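Local coordinates for putative vitamin-B12 independent methionine synthase family protein (Listeria monocytogenes, PDB 1YPX) that is probably a zinc-dependent, cobalamin-independent methyltransferase with a TIM-barrel-like fold, related to the enzymes that make methionine from homocysteine, at residues A[118-123]-A[177-182]; A[130-135]-A[181-186]. All blocks are in the same frame, centred on the assembly; numbering follows the deposited sequence.

Interaction 1. Residues A[118-123]-A[177-182]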
ATOM      1  N   GLU A 118       0.066 -11.610  13.446  1.00 48.24           N
ATOM      2  CA  GLU A 118      -1.155 -11.860  14.222  1.00 47.19           C
ATOM      3  C   GLU A 118      -2.177 -10.798  13.841  1.00 46.49           C
ATOM      4  O   GLU A 118      -3.382 -11.064  13.852  1.00 47.66           O
ATOM      5  CB  GLU A 118      -0.903 -11.748  15.739  1.00 47.33           C
ATOM      6  CG  GLU A 118      -1.348 -12.924  16.651  1.00 47.73           C
ATOM      7  CD  GLU A 118      -2.747 -13.517  16.366  1.00 46.77           C
ATOM      8  OE1 GLU A 118      -3.783 -12.861  16.614  1.00 42.20           O
ATOM      9  OE2 GLU A 118      -2.790 -14.676  15.905  1.00 48.54           O
ATOM     10  N   ASP A 119      -1.712  -9.583  13.537  1.00 44.71           N
ATOM     11  CA  ASP A 119      -2.656  -8.520  13.163  1.00 43.85           C
ATOM     12  C   ASP A 119      -3.350  -8.931  11.861  1.00 40.82           C
ATOM     13  O   ASP A 119      -4.495  -8.559  11.627  1.00 35.07           O
ATOM     14  CB  ASP A 119      -1.967  -7.150  12.960  1.00 46.06           C
ATOM     15  CG  ASP A 119      -1.186  -6.676  14.187  1.00 51.06           C
ATOM     16  OD1 ASP A 119      -1.459  -7.136  15.321  1.00 52.67           O
ATOM     17  OD2 ASP A 119      -0.295  -5.812  14.011  1.00 52.85           O
ATOM     18  N   PHE A 120      -2.661  -9.699  11.018  1.00 41.35           N
ATOM     19  CA  PHE A 120      -3.288 -10.134   9.776  1.00 44.05           C
ATOM     20  C   PHE A 120      -4.300 -11.238  10.084  1.00 45.88           C
ATOM     21  O   PHE A 120      -5.467 -11.158   9.685  1.00 47.34           O
ATOM     22  CB  PHE A 120      -2.267 -10.652   8.776  1.00 42.50           C
ATOM     23  CG  PHE A 120      -2.893 -11.138   7.514  1.00 45.05           C
ATOM     24  CD1 PHE A 120      -3.502 -10.236   6.643  1.00 45.29           C
ATOM     25  CD2 PHE A 120      -2.969 -12.504   7.240  1.00 46.59           C
ATOM     26  CE1 PHE A 120      -4.184 -10.681   5.522  1.00 46.50           C
ATOM     27  CE2 PHE A 120      -3.650 -12.964   6.123  1.00 47.25           C
ATOM     28  CZ  PHE A 120      -4.264 -12.052   5.256  1.00 47.58           C
ATOM     29  N   ILE A 121      -3.838 -12.263  10.797  1.00 45.88           N
ATOM     30  CA  ILE A 121      -4.680 -13.373  11.210  1.00 46.07           C
ATOM     31  C   ILE A 121      -5.975 -12.790  11.798  1.00 47.07           C
ATOM     32  O   ILE A 121      -7.073 -13.278  11.525  1.00 47.27           O
ATOM     33  CB  ILE A 121      -3.958 -14.232  12.288  1.00 46.26           C
ATOM     34  CG1 ILE A 121      -2.707 -14.868  11.704  1.00 47.25           C
ATOM     35  CG2 ILE A 121      -4.865 -15.322  12.807  1.00 45.49           C
ATOM     36  CD1 ILE A 121      -1.816 -15.505  12.754  1.00 44.79           C
ATOM     37  N   PHE A 122      -5.849 -11.742  12.602  1.00 45.87           N
ATOM     38  CA  PHE A 122      -7.033 -11.126  13.190  1.00 46.43           C
ATOM     39  C   PHE A 122      -7.945 -10.558  12.119  1.00 45.63           C
ATOM     40  O   PHE A 122      -9.142 -10.826  12.114  1.00 48.34           O
ATOM     41  CB  PHE A 122      -6.650  -9.991  14.121  1.00 49.33           C
ATOM     42  CG  PHE A 122      -7.825  -9.286  14.702  1.00 50.46           C
ATOM     43  CD1 PHE A 122      -8.483  -9.814  15.800  1.00 49.69           C
ATOM     44  CD2 PHE A 122      -8.290  -8.102  14.140  1.00 51.23           C
ATOM     45  CE1 PHE A 122      -9.588  -9.173  16.337  1.00 51.99           C
ATOM     46  CE2 PHE A 122      -9.401  -7.450  14.671  1.00 53.20           C
ATOM     47  CZ  PHE A 122     -10.053  -7.986  15.773  1.00 51.76           C
ATOM     48  N   LEU A 123      -7.372  -9.744  11.235  1.00 43.30           N
ATOM     49  CA  LEU A 123      -8.116  -9.136  10.150  1.00 40.17           C
ATOM     50  C   LEU A 123      -8.767 -10.223   9.331  1.00 41.22           C
ATOM     51  O   LEU A 123      -9.969 -10.200   9.110  1.00 41.03           O
ATOM     52  CB  LEU A 123      -7.194  -8.332   9.233  1.00 38.34           C
ATOM     53  CG  LEU A 123      -7.921  -7.890   7.953  1.00 38.47           C
ATOM     54  CD1 LEU A 123      -8.593  -6.572   8.217  1.00 37.20           C
ATOM     55  CD2 LEU A 123      -6.981  -7.792   6.758  1.00 33.38           C
ATOM     56  N   TYR A 177       1.990 -14.803   3.602  1.00 44.93           N
ATOM     57  CA  TYR A 177       1.307 -15.779   2.774  1.00 47.71           C
ATOM     58  C   TYR A 177       0.845 -16.919   3.664  1.00 48.49           C
ATOM     59  O   TYR A 177      -0.339 -17.232   3.712  1.00 48.48           O
ATOM     60  CB  TYR A 177       2.230 -16.319   1.690  1.00 48.09           C
ATOM     61  CG  TYR A 177       1.539 -17.306   0.795  1.00 50.93           C
ATOM     62  CD1 TYR A 177       0.781 -16.885  -0.292  1.00 53.43           C
ATOM     63  CD2 TYR A 177       1.621 -18.668   1.049  1.00 53.02           C
ATOM     64  CE1 TYR A 177       0.123 -17.807  -1.109  1.00 54.00           C
ATOM     65  CE2 TYR A 177       0.971 -19.591   0.244  1.00 54.84           C
ATOM     66  CZ  TYR A 177       0.227 -19.160  -0.831  1.00 54.44           C
ATOM     67  OH  TYR A 177      -0.408 -20.098  -1.618  1.00 56.82           O
ATOM     68  N   ASP A 178       1.786 -17.520   4.383  1.00 49.11           N
ATOM     69  CA  ASP A 178       1.473 -18.637   5.272  1.00 49.47           C
ATOM     70  C   ASP A 178       0.315 -18.298   6.198  1.00 49.65           C
ATOM     71  O   ASP A 178      -0.516 -19.160   6.504  1.00 52.33           O
ATOM     72  CB  ASP A 178       2.696 -19.005   6.112  1.00 50.32           C
ATOM     73  CG  ASP A 178       3.926 -19.279   5.270  1.00 52.84           C
ATOM     74  OD1 ASP A 178       5.025 -19.412   5.850  1.00 55.47           O
ATOM     75  OD2 ASP A 178       3.802 -19.366   4.028  1.00 55.78           O
ATOM     76  N   ALA A 179       0.269 -17.048   6.653  1.00 47.34           N
ATOM     77  CA  ALA A 179      -0.788 -16.589   7.549  1.00 44.90           C
ATOM     78  C   ALA A 179      -2.111 -16.535   6.806  1.00 45.18           C
ATOM     79  O   ALA A 179      -3.174 -16.356   7.410  1.00 44.00           O
ATOM     80  CB  ALA A 179      -0.442 -15.218   8.107  1.00 45.58           C
ATOM     81  N   GLY A 180      -2.031 -16.690   5.486  1.00 43.91           N
ATOM     82  CA  GLY A 180      -3.221 -16.671   4.653  1.00 44.67           C
ATOM     83  C   GLY A 180      -3.473 -15.405   3.840  1.00 43.80           C
ATOM     84  O   GLY A 180      -4.593 -15.173   3.405  1.00 43.14           O
ATOM     85  N   CYS A 181      -2.442 -14.597   3.619  1.00 42.72           N
ATOM     86  CA  CYS A 181      -2.604 -13.370   2.868  1.00 41.61           C
ATOM     87  C   CYS A 181      -2.455 -13.612   1.373  1.00 42.15           C
ATOM     88  O   CYS A 181      -1.470 -14.203   0.928  1.00 41.18           O
ATOM     89  CB  CYS A 181      -1.580 -12.339   3.339  1.00 40.59           C
ATOM     90  SG  CYS A 181      -1.794 -10.661   2.675  1.00 41.71           S
ATOM     91  N   ARG A 182      -3.432 -13.149   0.593  1.00 44.34           N
ATOM     92  CA  ARG A 182      -3.404 -13.320  -0.862  1.00 45.48           C
ATOM     93  C   ARG A 182      -3.480 -11.997  -1.576  1.00 45.44           C
ATOM     94  O   ARG A 182      -3.681 -11.957  -2.786  1.00 47.43           O
ATOM     95  CB  ARG A 182      -4.555 -14.214  -1.326  1.00 47.36           C
ATOM     96  CG  ARG A 182      -4.084 -15.570  -1.818  1.00 50.25           C
ATOM     97  CD  ARG A 182      -3.164 -16.172  -0.785  1.00 53.04           C
ATOM     98  NE  ARG A 182      -3.327 -17.604  -0.650  1.00 55.09           N
ATOM     99  CZ  ARG A 182      -2.689 -18.325   0.259  1.00 58.23           C
ATOM    100  NH1 ARG A 182      -1.854 -17.725   1.097  1.00 58.68           N
ATOM    101  NH2 ARG A 182      -2.889 -19.638   0.330  1.00 59.62           N
TER
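The ring of F120 is the bump of this contact, and the turn A179-G180-C181, where helix 158-178 gives way to the next strand, is the hollow that receives it. F120 leaves helix 116-127 with CG anti to its own backbone N (chi1 178°), which carries the ring straight out of the helix and into the turn. C181 closes the hollow over one face: its CB lies 3.7 Å from the F120 ring centroid, over the face but toward its rim. Its SG follows at 4.2 Å from the same centroid but obliquely, making a sulfur-aromatic contact beside the CH-pi one. The edge of the ring meets the backbone instead, with A179 O and G180 O near its plane, and A179 CB sits 3.8 Å from F120 CD2. At the margin, I121 CG1 reaches A179 CB at 4.3 Å, a looser contact made by a more exposed residue.

The hollow owes its shape to a Schellman motif. G180 has a positive phi of 104°, at which a CB would jam against the preceding carbonyl oxygen, so glycine suits the place. G180 N donates to Y177 O, and C181 N adds a weak bond to the same oxygen. A small alanine at 179 lets the ring come up to the turn, and cysteine provides a slim, polarisable arm for its face. F176 of helix 158-178 also packs on F120.

Chemically, what passes between 118-123 and 177-182 is apolar packing with weak CH-pi and sulfur-aromatic terms, and it rests on the fit of one buried ring. K124, a little further along helix 116-127, adds a polar bond to G180 O, so the helix and the turn are joined by both kinds of force.

Interaction 2. Residues A[130-135]-A[181-186]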
ATOM      1  N   ASN A 130     -15.990 -14.554   1.945  1.00 58.49           N
ATOM      2  CA  ASN A 130     -16.695 -13.891   0.846  1.00 57.51           C
ATOM      3  C   ASN A 130     -16.012 -12.584   0.435  1.00 55.88           C
ATOM      4  O   ASN A 130     -16.513 -11.843  -0.412  1.00 55.30           O
ATOM      5  CB  ASN A 130     -18.156 -13.625   1.237  1.00 58.43           C
ATOM      6  CG  ASN A 130     -19.088 -14.770   0.848  1.00 61.28           C
ATOM      7  OD1 ASN A 130     -19.255 -15.077  -0.345  1.00 60.31           O
ATOM      8  ND2 ASN A 130     -19.703 -15.411   1.852  1.00 61.00           N
ATOM      9  N   HIS A 131     -14.859 -12.311   1.036  1.00 54.41           N
ATOM     10  CA  HIS A 131     -14.108 -11.100   0.743  1.00 52.06           C
ATOM     11  C   HIS A 131     -12.627 -11.410   0.860  1.00 49.85           C
ATOM     12  O   HIS A 131     -12.256 -12.484   1.336  1.00 50.14           O
ATOM     13  CB  HIS A 131     -14.468  -9.997   1.737  1.00 52.07           C
ATOM     14  CG  HIS A 131     -15.938  -9.769   1.883  1.00 52.61           C
ATOM     15  ND1 HIS A 131     -16.773 -10.664   2.517  1.00 53.10           N
ATOM     16  CD2 HIS A 131     -16.725  -8.750   1.463  1.00 52.76           C
ATOM     17  CE1 HIS A 131     -18.012 -10.206   2.482  1.00 52.64           C
ATOM     18  NE2 HIS A 131     -18.009  -9.046   1.847  1.00 52.66           N
ATOM     19  N   VAL A 132     -11.780 -10.476   0.438  1.00 46.68           N
ATOM     20  CA  VAL A 132     -10.339 -10.694   0.525  1.00 46.47           C
ATOM     21  C   VAL A 132      -9.663  -9.704   1.474  1.00 44.36           C
ATOM     22  O   VAL A 132      -9.886  -8.499   1.401  1.00 46.30           O
ATOM     23  CB  VAL A 132      -9.654 -10.600  -0.865  1.00 47.99           C
ATOM     24  CG1 VAL A 132      -8.154 -10.789  -0.708  1.00 48.44           C
ATOM     25  CG2 VAL A 132     -10.210 -11.650  -1.804  1.00 46.51           C
ATOM     26  N   ALA A 133      -8.833 -10.222   2.368  1.00 41.89           N
ATOM     27  CA  ALA A 133      -8.131  -9.372   3.319  1.00 40.64           C
ATOM     28  C   ALA A 133      -6.920  -8.741   2.644  1.00 38.33           C
ATOM     29  O   ALA A 133      -6.094  -9.445   2.075  1.00 38.78           O
ATOM     30  CB  ALA A 133      -7.685 -10.187   4.537  1.00 37.51           C
ATOM     31  N   LYS A 134      -6.819  -7.419   2.700  1.00 36.64           N
ATOM     32  CA  LYS A 134      -5.693  -6.721   2.098  1.00 38.87           C
ATOM     33  C   LYS A 134      -4.745  -6.241   3.205  1.00 39.19           C
ATOM     34  O   LYS A 134      -5.182  -5.652   4.195  1.00 42.38           O
ATOM     35  CB  LYS A 134      -6.201  -5.536   1.270  1.00 39.41           C
ATOM     36  CG  LYS A 134      -5.115  -4.732   0.562  1.00 43.89           C
ATOM     37  CD  LYS A 134      -5.722  -3.665  -0.348  1.00 45.67           C
ATOM     38  CE  LYS A 134      -4.651  -2.811  -1.012  1.00 47.86           C
ATOM     39  NZ  LYS A 134      -5.230  -1.835  -1.983  1.00 46.46           N
ATOM     40  N   GLN A 135      -3.457  -6.516   3.051  1.00 35.61           N
ATOM     41  CA  GLN A 135      -2.463  -6.103   4.037  1.00 36.21           C
ATOM     42  C   GLN A 135      -1.491  -5.117   3.378  1.00 37.22           C
ATOM     43  O   GLN A 135      -1.042  -5.350   2.259  1.00 39.89           O
ATOM     44  CB  GLN A 135      -1.707  -7.339   4.568  1.00 37.43           C
ATOM     45  CG  GLN A 135      -0.470  -7.053   5.438  1.00 36.69           C
ATOM     46  CD  GLN A 135      -0.805  -6.347   6.735  1.00 36.39           C
ATOM     47  OE1 GLN A 135      -1.371  -6.931   7.653  1.00 38.13           O
ATOM     48  NE2 GLN A 135      -0.445  -5.083   6.817  1.00 39.00           N
ATOM     49  N   CYS A 181      -2.442 -14.597   3.619  1.00 42.72           N
ATOM     50  CA  CYS A 181      -2.604 -13.370   2.868  1.00 41.61           C
ATOM     51  C   CYS A 181      -2.455 -13.612   1.373  1.00 42.15           C
ATOM     52  O   CYS A 181      -1.470 -14.203   0.928  1.00 41.18           O
ATOM     53  CB  CYS A 181      -1.580 -12.339   3.339  1.00 40.59           C
ATOM     54  SG  CYS A 181      -1.794 -10.661   2.675  1.00 41.71           S
ATOM     55  N   ARG A 182      -3.432 -13.149   0.593  1.00 44.34           N
ATOM     56  CA  ARG A 182      -3.404 -13.320  -0.862  1.00 45.48           C
ATOM     57  C   ARG A 182      -3.480 -11.997  -1.576  1.00 45.44           C
ATOM     58  O   ARG A 182      -3.681 -11.957  -2.786  1.00 47.43           O
ATOM     59  CB  ARG A 182      -4.555 -14.214  -1.326  1.00 47.36           C
ATOM     60  CG  ARG A 182      -4.084 -15.570  -1.818  1.00 50.25           C
ATOM     61  CD  ARG A 182      -3.164 -16.172  -0.785  1.00 53.04           C
ATOM     62  NE  ARG A 182      -3.327 -17.604  -0.650  1.00 55.09           N
ATOM     63  CZ  ARG A 182      -2.689 -18.325   0.259  1.00 58.23           C
ATOM     64  NH1 ARG A 182      -1.854 -17.725   1.097  1.00 58.68           N
ATOM     65  NH2 ARG A 182      -2.889 -19.638   0.330  1.00 59.62           N
ATOM     66  N   TYR A 183      -3.317 -10.922  -0.811  1.00 44.38           N
ATOM     67  CA  TYR A 183      -3.356  -9.566  -1.347  1.00 43.54           C
ATOM     68  C   TYR A 183      -2.516  -8.648  -0.436  1.00 43.48           C
ATOM     69  O   TYR A 183      -2.987  -8.183   0.614  1.00 42.74           O
ATOM     70  CB  TYR A 183      -4.820  -9.100  -1.427  1.00 42.47           C
ATOM     71  CG  TYR A 183      -5.078  -7.827  -2.207  1.00 41.32           C
ATOM     72  CD1 TYR A 183      -6.372  -7.339  -2.369  1.00 43.00           C
ATOM     73  CD2 TYR A 183      -4.034  -7.062  -2.703  1.00 43.14           C
ATOM     74  CE1 TYR A 183      -6.614  -6.113  -2.993  1.00 43.02           C
ATOM     75  CE2 TYR A 183      -4.262  -5.838  -3.326  1.00 43.69           C
ATOM     76  CZ  TYR A 183      -5.552  -5.363  -3.463  1.00 43.28           C
ATOM     77  OH  TYR A 183      -5.780  -4.126  -4.026  1.00 42.40           O
ATOM     78  N   LEU A 184      -1.268  -8.422  -0.857  1.00 40.52           N
ATOM     79  CA  LEU A 184      -0.307  -7.582  -0.142  1.00 42.96           C
ATOM     80  C   LEU A 184       0.051  -6.334  -0.955  1.00 43.10           C
ATOM     81  O   LEU A 184       0.295  -6.409  -2.158  1.00 43.75           O
ATOM     82  CB  LEU A 184       0.988  -8.362   0.144  1.00 44.33           C
ATOM     83  CG  LEU A 184       1.911  -7.729   1.207  1.00 46.68           C
ATOM     84  CD1 LEU A 184       1.256  -7.894   2.579  1.00 45.06           C
ATOM     85  CD2 LEU A 184       3.292  -8.390   1.204  1.00 46.76           C
ATOM     86  N   GLN A 185       0.111  -5.192  -0.283  1.00 41.47           N
ATOM     87  CA  GLN A 185       0.420  -3.938  -0.938  1.00 41.07           C
ATOM     88  C   GLN A 185       1.627  -3.207  -0.338  1.00 42.31           C
ATOM     89  O   GLN A 185       1.735  -3.029   0.885  1.00 42.45           O
ATOM     90  CB  GLN A 185      -0.810  -3.033  -0.904  1.00 39.96           C
ATOM     91  CG  GLN A 185      -0.517  -1.598  -1.289  1.00 41.50           C
ATOM     92  CD  GLN A 185      -1.733  -0.895  -1.836  1.00 38.97           C
ATOM     93  OE1 GLN A 185      -2.339  -1.357  -2.803  1.00 38.48           O
ATOM     94  NE2 GLN A 185      -2.100   0.226  -1.224  1.00 34.47           N
ATOM     95  N   LEU A 186       2.530  -2.785  -1.217  1.00 42.48           N
ATOM     96  CA  LEU A 186       3.737  -2.062  -0.826  1.00 41.53           C
ATOM     97  C   LEU A 186       3.505  -0.561  -0.986  1.00 44.06           C
ATOM     98  O   LEU A 186       3.275  -0.076  -2.092  1.00 43.89           O
ATOM     99  CB  LEU A 186       4.911  -2.507  -1.703  1.00 36.46           C
ATOM    100  CG  LEU A 186       5.806  -3.690  -1.258  1.00 37.62           C
ATOM    101  CD1 LEU A 186       5.051  -4.663  -0.354  1.00 36.67           C
ATOM    102  CD2 LEU A 186       6.335  -4.410  -2.489  1.00 30.25           C
TER
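Q135 and L184 form a parallel beta bridge between neighbouring strands, and the backbone of Q135 binds the residues on either side of its partner. Q135 N donates to Y183 O at 3.0 Å, and Q185 N donates to Q135 O at 2.8 Å; both bonds are nearly straight.

The polar side-chain contacts gather on K134. Extended at every torsion beyond CB, its chain runs over one face of the Y183 ring, with CD 3.9 Å from the ring centroid, and arrives with its ammonium between two acceptors. K134 NZ bonds to Y183 OH at 3.1 Å and to Q185 OE1 at 3.0 Å, approaching the latter from above the carbonyl plane, 53° out of it. Lysine fits because its methylenes can lie on an aromatic ring while its end seeks oxygen. Partners beyond these strands complete the network: H11 O for K134 NZ, D10 for Y183 OH, and T235 for Q185 OE1. D10 also makes a long, weak ion pair with the lysine.

Apolar contacts flank the bridge. Q135 and L184 run next to each other toward the helices; a bend at chi2 (64°) turns the glutamine's amide aside, leaving its CB and CG against L184 CD1. C181 SG packs on Q135 CB at 3.8 Å, and V132 CG1 meets Y183 CB at the same distance.

K134, Y183 and Q185 face the barrel interior, where F270 of strand 268-272 touches all three. A133, Q135 and L184 face the surrounding helices: V127 of helix 116-127 touches A133, while F176 and I173 of helix 158-178 press on Q135 and L184 respectively. Backbone bonds continue the sheet from 132-138 to strand 60-61 and from 183-188 to strand 233-238.

Overall arrangement
The two contacts lie on the same side of the molecule, their centres about 9 Å apart, and they touch directly: F120 and L123 from interaction 1 pack on A133 of interaction 2. They also share C181 and R182. Along the chain, helix 116-127 leads into strand 132-138, and after an excursion helix 158-178 leads into strand 183-188, adjacent and parallel to the former, as in a beta-alpha-beta crossover. Interaction 1 thus joins the outer helical layer at the entrance to strand 183-188, whereas interaction 2 continues inward to the barrel wall. There the side chain of Q185 borders a cluster of H237, C239 and C334, which could be an empty metal site, consistent with the zinc binding expected of the family.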